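Local coordinates for alpha-glucosidase (Pseudoalteromonas sp. K8, PDB 5HQ4), which probably hydrolyses alpha-glucosidic bonds, as a family 97 glycoside hydrolase that binds calcium, at residues A[434-439]-A[453-458]. Residues are numbered along the deposited sequence; the frame is centred on the assembly and turned at random.
Sequences NTHEPI and TREGAR. With CA (calcium ion), chain G.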
# COMPACT_ATOMS: atom_id res chain seq x y z
N ASN A 434 0.34 5.08 10.61
CA ASN A 434 -0.20 3.92 9.92
C ASN A 434 -1.66 4.25 9.60
O ASN A 434 -2.50 4.26 10.50
CB ASN A 434 -0.05 2.68 10.82
CG ASN A 434 -0.91 1.51 10.40
OD1 ASN A 434 -1.40 1.43 9.27
ND2 ASN A 434 -1.08 0.56 11.32
N THR A 435 -1.96 4.55 8.33
CA THR A 435 -3.26 5.11 7.95
C THR A 435 -4.20 4.02 7.45
O THR A 435 -3.95 3.41 6.41
CB THR A 435 -3.10 6.16 6.84
OG1 THR A 435 -2.08 7.10 7.20
CG2 THR A 435 -4.42 6.91 6.64
N HIS A 436 -5.30 3.79 8.17
CA HIS A 436 -6.37 2.96 7.65
C HIS A 436 -7.43 3.85 7.01
O HIS A 436 -7.55 5.03 7.35
CB HIS A 436 -6.95 2.06 8.75
CG HIS A 436 -6.04 0.91 9.08
ND1 HIS A 436 -6.48 -0.38 9.26
CD2 HIS A 436 -4.68 0.86 9.20
CE1 HIS A 436 -5.45 -1.17 9.50
NE2 HIS A 436 -4.35 -0.44 9.47
N GLU A 437 -8.17 3.28 6.06
CA GLU A 437 -9.01 4.05 5.14
C GLU A 437 -8.23 5.24 4.59
O GLU A 437 -8.60 6.40 4.79
CB GLU A 437 -10.31 4.49 5.80
CG GLU A 437 -11.13 3.31 6.34
CD GLU A 437 -10.53 2.73 7.63
OE1 GLU A 437 -10.19 3.52 8.53
OE2 GLU A 437 -10.38 1.49 7.74
N PRO A 438 -7.11 4.98 3.90
CA PRO A 438 -6.19 6.05 3.51
C PRO A 438 -6.44 6.54 2.10
O PRO A 438 -7.34 6.04 1.41
CB PRO A 438 -4.84 5.33 3.56
CG PRO A 438 -5.20 3.99 2.92
CD PRO A 438 -6.61 3.66 3.47
N ILE A 439 -5.63 7.50 1.65
CA ILE A 439 -5.33 7.64 0.23
C ILE A 439 -4.37 6.51 -0.16
O ILE A 439 -3.53 6.09 0.65
CB ILE A 439 -4.71 9.02 -0.06
CG1 ILE A 439 -4.38 9.18 -1.55
CG2 ILE A 439 -3.42 9.23 0.75
CD1 ILE A 439 -5.62 9.30 -2.44
N THR A 453 3.16 2.98 6.79
CA THR A 453 2.34 1.96 6.16
C THR A 453 0.89 2.45 6.11
O THR A 453 0.56 3.52 6.63
CB THR A 453 2.47 0.62 6.90
OG1 THR A 453 1.93 -0.44 6.09
CG2 THR A 453 1.76 0.67 8.26
N ARG A 454 0.03 1.67 5.46
CA ARG A 454 -1.39 1.99 5.38
C ARG A 454 -2.16 0.73 5.04
O ARG A 454 -1.59 -0.30 4.69
CB ARG A 454 -1.67 3.09 4.34
CG ARG A 454 -1.64 2.60 2.88
CD ARG A 454 -1.44 3.80 1.92
NE ARG A 454 -0.18 4.49 2.22
CZ ARG A 454 0.02 5.80 2.11
NH1 ARG A 454 -0.95 6.62 1.70
NH2 ARG A 454 1.22 6.30 2.42
N GLU A 455 -3.48 0.83 5.12
CA GLU A 455 -4.33 -0.28 4.72
C GLU A 455 -4.76 -0.07 3.27
O GLU A 455 -3.98 -0.38 2.35
CB GLU A 455 -5.52 -0.40 5.67
CG GLU A 455 -6.32 -1.69 5.54
CD GLU A 455 -7.39 -1.77 6.61
OE1 GLU A 455 -8.25 -0.88 6.65
OE2 GLU A 455 -7.33 -2.70 7.45
N GLY A 456 -5.95 0.46 3.03
CA GLY A 456 -6.31 0.77 1.64
C GLY A 456 -6.51 -0.44 0.76
O GLY A 456 -6.17 -0.41 -0.44
N ALA A 457 -7.10 -1.50 1.31
CA ALA A 457 -7.38 -2.78 0.68
C ALA A 457 -8.00 -3.62 1.78
O ALA A 457 -7.90 -3.28 2.96
CB ALA A 457 -6.12 -3.45 0.12
N ARG A 458 -8.65 -4.73 1.40
CA ARG A 458 -9.18 -5.64 2.40
C ARG A 458 -8.04 -6.39 3.06
O ARG A 458 -7.30 -7.13 2.40
CB ARG A 458 -10.18 -6.61 1.79
CG ARG A 458 -11.54 -5.96 1.44
CD ARG A 458 -12.46 -6.94 0.71
NE ARG A 458 -12.65 -8.22 1.41
CZ ARG A 458 -13.83 -8.76 1.71
NH1 ARG A 458 -14.95 -8.13 1.38
NH2 ARG A 458 -13.89 -9.95 2.30
CA CA G . -10.48 -0.84 7.48
O HOH W 1 -9.19 -0.65 9.48
O HOH W 2 -8.30 0.83 4.61
O HOH W 3 -12.83 -0.75 7.08
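Glu437 and Glu455 share a calcium ion, each giving one carboxylate oxygen: Glu437 OE2 and Glu455 OE1 both lie 2.4 Å from the metal. Glutamate suits both places because carboxylate oxygens are good calcium ligands; Glu154, Glu461 and two waters complete the shell. Tyr389 N holds the other oxygen of Glu437, OE1. One of these waters hydrogen-bonds His436 ND1 at the ring edge, Asp489 OD1 pairs with NE2, and a third water bridges Glu437 N, Glu455 OE1 and Gly456 N. The backbone sets Glu455 CB over the His436 ring face, 3.6 Å from its centroid, a CH-pi contact; CG anti to the backbone N (chi1 -168°) and an extended chain then carry the carboxylate to the calcium. Parallel strand pairing runs through Thr435 N to Thr453 O (3.2 Å) and Glu455 N to Thr435 O (2.9 Å). Arg454, long enough to pass along Pro438 CG, bends at chi3 (60°) and gives NH1 to Ile439 O at 2.8 Å, from above the carbonyl plane. Were Arg454 cut back to an alanine, that carbonyl would probably lose this donor and Pro438 CG the cover of the arginine's CG and CD. Gly456, at positive phi, presses against Pro438 CD, where a CB would crowd the proline ring. Strands 432-435 and 451-454 adjoin in the barrel, with strand 384-388 beyond the former and helix 413-428 packing on Thr435 and Ile439.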